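NALP (PDB 1UYN) forms the outer-membrane beta-barrel translocator of an autotransporter whose secreted serine protease passenger processes other surface proteins, including the lactoferrin receptor lipoprotein LbpB. Local coordinates at residues A[125-130]-A[153-158]; A[183-188]-A[202-207]. All blocks are in the same frame, centred on the assembly; numbering follows the deposited sequence.

Contacts 1 and 2 belong to consecutive hairpins of one membrane barrel, joined where strands 145-163 and 172-192 pair: probable hydrogen bonds run from T153 N to K185 O and from M155 N to L183 O. Contact 1 is partly buried, its centre about 11 Å from the centre of the chain, beside the helix that plugs the pore; contact 2, about 18 Å from that centre, is a surface contact where both strands are interrupted by a short irregular stretch. Contact 1 adds a serine-glutamine hydrogen bond and aromatic, sulfur and water-mediated contacts to its backbone pairing, whereas contact 2 relies on backbone bonds with a few apolar side-chain touches, its polar ends bonded outside the pair.

Contact 1 (A[125-130]-A[153-158]); sequences GLFSYG and TLMQLG
L126, S128 and G130 face G158, Q156 and L154 as hydrogen-bonded pairs of two antiparallel strands whose axes approach to 4.5 Å, with F127-L157 and Y129-M155 as the non-hydrogen-bonded pairs between them. The side chains divide by face. On the outer wall of the barrel M155 lies between two aromatic rings. Its SD sits at the edge of the Y129 ring, 4.9 Å from the centroid, in a Met-aromatic contact; CE lies near the edge of the F127 ring, close to CE1, though its placement is uncertain. L157 CG meets that ring's edge at CD1. The Y129 ring, with CG anti to the backbone N (chi1 -177°), reaches across to T153, whose CG2 approaches CZ obliquely at 3.4 Å.

The inner face is polar at its middle. S128 OG donates to Q156 OE1 at 2.5 Å, lying 18° from the amide's carbonyl plane, and accepts a hydrogen bond from a water that also donates to L154 O. The other end of the amide, Q156 NE2, bonds to Q25 O of the pore helix 12-34, while L126 rests on L29 and S33 of that helix. Engagement at both ends probably restrains the amide's rotation, and the same side chain ties the barrel wall to its plug, while the outward surface is mainly apolar and aromatic, consistent with a lipid-facing wall.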
ATOM      1  N   GLY A 125      -5.534   8.881  12.121  1.00 15.79           N
ATOM      2  CA  GLY A 125      -4.113   8.615  12.300  1.00 15.54           C
ATOM      3  C   GLY A 125      -3.819   7.209  11.828  1.00 16.23           C
ATOM      4  O   GLY A 125      -4.575   6.314  12.078  1.00 17.40           O
ATOM      5  N   LEU A 126      -2.741   7.027  11.090  1.00 17.54           N
ATOM      6  CA  LEU A 126      -2.307   5.726  10.567  1.00 18.06           C
ATOM      7  C   LEU A 126      -0.835   5.517  10.932  1.00 18.70           C
ATOM      8  O   LEU A 126      -0.063   6.454  10.961  1.00 16.78           O
ATOM      9  CB  LEU A 126      -2.458   5.667   9.040  1.00 17.66           C
ATOM     10  CG  LEU A 126      -3.820   6.126   8.484  1.00 17.60           C
ATOM     11  CD1 LEU A 126      -3.794   6.325   7.005  1.00 17.22           C
ATOM     12  CD2 LEU A 126      -4.921   5.146   8.845  1.00 16.42           C
ATOM     13  N   PHE A 127      -0.478   4.280  11.235  1.00 20.50           N
ATOM     14  CA  PHE A 127       0.906   3.904  11.509  1.00 22.45           C
ATOM     15  C   PHE A 127       1.159   2.482  10.993  1.00 22.47           C
ATOM     16  O   PHE A 127       0.291   1.619  11.018  1.00 24.52           O
ATOM     17  CB  PHE A 127       1.181   3.973  13.007  1.00 23.16           C
ATOM     18  CG  PHE A 127       2.514   3.409  13.402  1.00 27.15           C
ATOM     19  CD1 PHE A 127       3.675   4.181  13.269  1.00 30.32           C
ATOM     20  CD2 PHE A 127       2.632   2.104  13.885  1.00 30.17           C
ATOM     21  CE1 PHE A 127       4.938   3.675  13.622  1.00 28.63           C
ATOM     22  CE2 PHE A 127       3.901   1.598  14.261  1.00 30.09           C
ATOM     23  CZ  PHE A 127       5.044   2.392  14.117  1.00 29.90           C
ATOM     24  N   SER A 128       2.347   2.227  10.513  1.00 22.13           N
ATOM     25  CA  SER A 128       2.690   0.889  10.065  1.00 20.88           C
ATOM     26  C   SER A 128       4.178   0.670  10.269  1.00 20.57           C
ATOM     27  O   SER A 128       5.000   1.608  10.223  1.00 20.05           O
ATOM     28  CB  SER A 128       2.300   0.698   8.615  1.00 20.73           C
ATOM     29  OG  SER A 128       3.197   1.404   7.777  1.00 20.72           O
ATOM     30  N   TYR A 129       4.505  -0.576  10.572  1.00 20.15           N
ATOM     31  CA  TYR A 129       5.882  -0.990  10.747  1.00 20.14           C
ATOM     32  C   TYR A 129       5.922  -2.278  10.000  1.00 20.29           C
ATOM     33  O   TYR A 129       5.166  -3.193  10.331  1.00 19.94           O
ATOM     34  CB  TYR A 129       6.257  -1.221  12.220  1.00 19.62           C
ATOM     35  CG  TYR A 129       7.705  -1.574  12.426  1.00 21.34           C
ATOM     36  CD1 TYR A 129       8.147  -2.893  12.358  1.00 23.21           C
ATOM     37  CD2 TYR A 129       8.644  -0.591  12.662  1.00 24.54           C
ATOM     38  CE1 TYR A 129       9.494  -3.219  12.557  1.00 25.78           C
ATOM     39  CE2 TYR A 129       9.998  -0.897  12.855  1.00 26.18           C
ATOM     40  CZ  TYR A 129      10.430  -2.211  12.811  1.00 27.98           C
ATOM     41  OH  TYR A 129      11.804  -2.508  13.001  1.00 29.01           O
ATOM     42  N   GLY A 130       6.780  -2.344   8.988  1.00 19.60           N
ATOM     43  CA  GLY A 130       7.067  -3.606   8.372  1.00 20.02           C
ATOM     44  C   GLY A 130       8.531  -3.830   8.099  1.00 20.12           C
ATOM     45  O   GLY A 130       9.340  -2.907   8.057  1.00 20.24           O
ATOM     46  N   THR A 153      13.449  -1.944   6.739  1.00 17.12           N
ATOM     47  CA  THR A 153      12.311  -1.589   7.545  1.00 16.92           C
ATOM     48  C   THR A 153      11.690  -0.426   6.862  1.00 16.54           C
ATOM     49  O   THR A 153      12.385   0.451   6.363  1.00 17.31           O
ATOM     50  CB  THR A 153      12.766  -1.159   8.889  1.00 17.03           C
ATOM     51  OG1 THR A 153      13.559  -2.206   9.436  1.00 18.37           O
ATOM     52  CG2 THR A 153      11.588  -1.081   9.861  1.00 19.28           C
ATOM     53  N   LEU A 154      10.377  -0.445   6.799  1.00 16.95           N
ATOM     54  CA  LEU A 154       9.606   0.676   6.311  1.00 17.43           C
ATOM     55  C   LEU A 154       8.562   1.063   7.326  1.00 18.05           C
ATOM     56  O   LEU A 154       7.780   0.223   7.762  1.00 19.48           O
ATOM     57  CB  LEU A 154       8.933   0.272   5.025  1.00 17.38           C
ATOM     58  CG  LEU A 154       7.987   1.271   4.426  1.00 17.06           C
ATOM     59  CD1 LEU A 154       8.716   2.618   4.108  1.00 16.40           C
ATOM     60  CD2 LEU A 154       7.399   0.601   3.205  1.00 16.34           C
ATOM     61  N   MET A 155       8.523   2.328   7.706  1.00 18.79           N
ATOM     62  CA  MET A 155       7.455   2.808   8.572  1.00 20.18           C
ATOM     63  C   MET A 155       6.612   3.826   7.887  1.00 19.37           C
ATOM     64  O   MET A 155       7.103   4.615   7.140  1.00 20.12           O
ATOM     65  CB  MET A 155       8.018   3.424   9.820  1.00 20.43           C
ATOM     66  CG  MET A 155       8.594   2.337  10.696  1.00 25.74           C
ATOM     67  SD  MET A 155       9.429   2.976  12.157  1.00 35.05           S
ATOM     68  CE  MET A 155       8.229   4.654  12.555  1.00 31.64           C
ATOM     69  N   GLN A 156       5.336   3.824   8.153  1.00 18.89           N
ATOM     70  CA  GLN A 156       4.511   4.881   7.620  1.00 18.62           C
ATOM     71  C   GLN A 156       3.786   5.531   8.784  1.00 18.57           C
ATOM     72  O   GLN A 156       3.412   4.861   9.778  1.00 17.51           O
ATOM     73  CB  GLN A 156       3.508   4.333   6.601  1.00 18.47           C
ATOM     74  CG  GLN A 156       4.122   3.578   5.439  1.00 18.45           C
ATOM     75  CD  GLN A 156       3.092   2.721   4.790  1.00 21.35           C
ATOM     76  OE1 GLN A 156       2.383   1.984   5.481  1.00 25.99           O
ATOM     77  NE2 GLN A 156       2.991   2.791   3.478  1.00 21.32           N
ATOM     78  N   LEU A 157       3.643   6.849   8.662  1.00 18.14           N
ATOM     79  CA  LEU A 157       2.779   7.645   9.516  1.00 18.50           C
ATOM     80  C   LEU A 157       1.850   8.507   8.662  1.00 17.69           C
ATOM     81  O   LEU A 157       2.274   9.145   7.696  1.00 16.82           O
ATOM     82  CB  LEU A 157       3.618   8.553  10.399  1.00 19.48           C
ATOM     83  CG  LEU A 157       3.777   8.048  11.824  1.00 22.46           C
ATOM     84  CD1 LEU A 157       4.854   8.871  12.504  1.00 24.89           C
ATOM     85  CD2 LEU A 157       2.427   8.228  12.579  1.00 25.14           C
ATOM     86  N   GLY A 158       0.589   8.552   9.046  1.00 17.03           N
ATOM     87  CA  GLY A 158      -0.428   9.155   8.224  1.00 17.06           C
ATOM     88  C   GLY A 158      -1.363  10.014   9.052  1.00 17.11           C
ATOM     89  O   GLY A 158      -1.718   9.671  10.194  1.00 17.19           O
TER
HETATM   90  O   HOH W   1       5.223   0.104   6.644  1.00 31.53           O

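Contact 2 (A[183-188]-A[202-207]); sequences LLKQDA and SLTEGT
L184 meets L203 at their branch ends, CD2 to CD2 at 4.2 Å, the two side chains slanting over one another on the inner face of a beta hairpin formed by strands 172-192 and 199-219 of the 12-stranded barrel. L184 and E205 form one hydrogen-bonded pair and Q186 and L203 the next, each closed by two backbone bonds. The straightest of the four runs from Q186 N to L203 O at 2.7 Å, with 170° at the hydrogen.

Q186 and E205 share this face with the leucines, yet the polar end of each is held from elsewhere. Q186 leaves the strand with CG anti to the backbone N (chi1 -175°) and continues in an extended chain, which delivers OE1 to hydrogen bonds with Y132 OH and with T18 OG1 of the pore helix. E205 OE2 is bonded to D240 N, in the chain beyond strand 224-235. The hairpin therefore supplies polar groups that tie it both to the plug and to a loop, as well as an apolar leucine pair between them.

The outer face is built differently. L183 CD1 lies 4.2 Å from G206 CA, where the glycine presents only its backbone, and the same methyl touches T204 CG2. K185 and T204 lie side by side, pointing the same way, with K185 CD 3.3 Å from T204 OG1. Past Q186 the regular pairing is interrupted around D187, A188 and S202, which also touch a crystal neighbour that may influence their conformation. At this interruption S202 CA lies 3.0 Å from Q186 O, a CA-H...O contact.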
ATOM      1  N   LEU A 183       9.252   6.270   6.119  1.00 16.92           N
ATOM      2  CA  LEU A 183      10.638   6.199   6.569  1.00 16.66           C
ATOM      3  C   LEU A 183      11.162   4.813   6.238  1.00 16.99           C
ATOM      4  O   LEU A 183      10.685   3.826   6.762  1.00 16.59           O
ATOM      5  CB  LEU A 183      10.692   6.416   8.068  1.00 16.36           C
ATOM      6  CG  LEU A 183      12.052   6.547   8.728  1.00 18.12           C
ATOM      7  CD1 LEU A 183      12.923   7.657   8.088  1.00 19.28           C
ATOM      8  CD2 LEU A 183      11.832   6.837  10.165  1.00 18.78           C
ATOM      9  N   LEU A 184      12.162   4.731   5.374  1.00 17.50           N
ATOM     10  CA  LEU A 184      12.704   3.442   4.959  1.00 17.31           C
ATOM     11  C   LEU A 184      14.114   3.397   5.498  1.00 17.27           C
ATOM     12  O   LEU A 184      14.883   4.279   5.203  1.00 16.00           O
ATOM     13  CB  LEU A 184      12.733   3.329   3.439  1.00 16.75           C
ATOM     14  CG  LEU A 184      13.269   1.960   2.976  1.00 16.51           C
ATOM     15  CD1 LEU A 184      12.224   1.203   2.205  1.00 16.56           C
ATOM     16  CD2 LEU A 184      14.495   2.139   2.126  1.00 16.48           C
ATOM     17  N   LYS A 185      14.430   2.410   6.320  1.00 17.83           N
ATOM     18  CA  LYS A 185      15.819   2.137   6.665  1.00 18.85           C
ATOM     19  C   LYS A 185      16.153   0.793   5.983  1.00 18.64           C
ATOM     20  O   LYS A 185      15.473  -0.213   6.215  1.00 20.11           O
ATOM     21  CB  LYS A 185      16.015   2.085   8.188  1.00 19.56           C
ATOM     22  CG  LYS A 185      15.345   3.241   9.048  1.00 22.10           C
ATOM     23  CD  LYS A 185      16.384   4.108   9.828  1.00 28.40           C
ATOM     24  CE  LYS A 185      16.032   4.491  11.324  1.00 30.36           C
ATOM     25  NZ  LYS A 185      14.957   3.642  11.943  1.00 35.16           N
ATOM     26  N   GLN A 186      17.126   0.771   5.092  1.00 17.56           N
ATOM     27  CA  GLN A 186      17.563  -0.467   4.463  1.00 17.56           C
ATOM     28  C   GLN A 186      19.011  -0.779   4.847  1.00 17.40           C
ATOM     29  O   GLN A 186      19.862   0.098   4.735  1.00 16.89           O
ATOM     30  CB  GLN A 186      17.460  -0.339   2.956  1.00 17.47           C
ATOM     31  CG  GLN A 186      17.766  -1.605   2.175  1.00 16.47           C
ATOM     32  CD  GLN A 186      17.424  -1.456   0.684  1.00 16.27           C
ATOM     33  OE1 GLN A 186      16.222  -1.516   0.284  1.00 10.62           O
ATOM     34  NE2 GLN A 186      18.469  -1.223  -0.141  1.00 14.04           N
ATOM     35  N   ASP A 187      19.269  -2.024   5.262  1.00 17.31           N
ATOM     36  CA  ASP A 187      20.611  -2.514   5.577  1.00 17.74           C
ATOM     37  C   ASP A 187      21.563  -2.613   4.399  1.00 16.95           C
ATOM     38  O   ASP A 187      21.193  -2.694   3.235  1.00 15.57           O
ATOM     39  CB  ASP A 187      20.560  -3.923   6.192  1.00 18.99           C
ATOM     40  CG  ASP A 187      19.756  -3.996   7.497  1.00 22.35           C
ATOM     41  OD1 ASP A 187      19.298  -2.919   7.962  1.00 26.49           O
ATOM     42  OD2 ASP A 187      19.545  -5.088   8.113  1.00 24.17           O
ATOM     43  N   ALA A 188      22.834  -2.637   4.761  1.00 17.63           N
ATOM     44  CA  ALA A 188      23.907  -3.004   3.857  1.00 17.28           C
ATOM     45  C   ALA A 188      23.724  -4.438   3.364  1.00 16.81           C
ATOM     46  O   ALA A 188      23.095  -5.242   4.014  1.00 15.42           O
ATOM     47  CB  ALA A 188      25.218  -2.887   4.557  1.00 17.74           C
ATOM     48  N   SER A 202      23.979   0.811   3.771  1.00 14.67           N
ATOM     49  CA  SER A 202      22.679   1.109   4.331  1.00 14.04           C
ATOM     50  C   SER A 202      22.216   2.459   3.907  1.00 14.47           C
ATOM     51  O   SER A 202      22.980   3.313   3.534  1.00 15.10           O
ATOM     52  CB  SER A 202      22.684   1.040   5.855  1.00 13.29           C
ATOM     53  OG  SER A 202      23.543   2.028   6.384  1.00 11.81           O
ATOM     54  N   LEU A 203      20.933   2.634   4.041  1.00 15.85           N
ATOM     55  CA  LEU A 203      20.235   3.699   3.426  1.00 17.32           C
ATOM     56  C   LEU A 203      19.030   4.037   4.348  1.00 16.78           C
ATOM     57  O   LEU A 203      18.287   3.171   4.696  1.00 15.92           O
ATOM     58  CB  LEU A 203      19.740   3.208   2.057  1.00 18.56           C
ATOM     59  CG  LEU A 203      18.720   4.130   1.389  1.00 21.12           C
ATOM     60  CD1 LEU A 203      19.524   5.342   0.911  1.00 23.48           C
ATOM     61  CD2 LEU A 203      18.003   3.455   0.257  1.00 22.42           C
ATOM     62  N   THR A 204      18.917   5.295   4.756  1.00 16.00           N
ATOM     63  CA  THR A 204      17.741   5.841   5.375  1.00 16.32           C
ATOM     64  C   THR A 204      17.093   6.817   4.405  1.00 15.27           C
ATOM     65  O   THR A 204      17.766   7.659   3.850  1.00 13.61           O
ATOM     66  CB  THR A 204      18.128   6.602   6.633  1.00 16.83           C
ATOM     67  OG1 THR A 204      18.404   5.685   7.706  1.00 19.23           O
ATOM     68  CG2 THR A 204      16.912   7.348   7.137  1.00 19.44           C
ATOM     69  N   GLU A 205      15.781   6.753   4.211  1.00 15.14           N
ATOM     70  CA  GLU A 205      15.148   7.743   3.332  1.00 15.94           C
ATOM     71  C   GLU A 205      13.701   8.044   3.751  1.00 16.17           C
ATOM     72  O   GLU A 205      12.866   7.167   3.795  1.00 17.82           O
ATOM     73  CB  GLU A 205      15.270   7.270   1.905  1.00 15.77           C
ATOM     74  CG  GLU A 205      14.559   8.078   0.856  1.00 18.67           C
ATOM     75  CD  GLU A 205      15.328   9.281   0.378  1.00 22.89           C
ATOM     76  OE1 GLU A 205      16.460   9.498   0.855  1.00 22.71           O
ATOM     77  OE2 GLU A 205      14.769  10.023  -0.480  1.00 26.48           O
ATOM     78  N   GLY A 206      13.415   9.299   4.061  1.00 15.87           N
ATOM     79  CA  GLY A 206      12.110   9.704   4.475  1.00 15.22           C
ATOM     80  C   GLY A 206      11.398  10.539   3.437  1.00 15.96           C
ATOM     81  O   GLY A 206      11.940  11.612   3.054  1.00 16.04           O
ATOM     82  N   THR A 207      10.160  10.125   3.068  1.00 15.79           N
ATOM     83  CA  THR A 207       9.375  10.803   2.058  1.00 15.99           C
ATOM     84  C   THR A 207       7.938  11.179   2.515  1.00 16.89           C
ATOM     85  O   THR A 207       7.117  10.338   2.883  1.00 16.95           O
ATOM     86  CB  THR A 207       9.303   9.915   0.823  1.00 16.53           C
ATOM     87  OG1 THR A 207      10.614   9.574   0.375  1.00 16.49           O
ATOM     88  CG2 THR A 207       8.753  10.676  -0.366  1.00 17.50           C
TER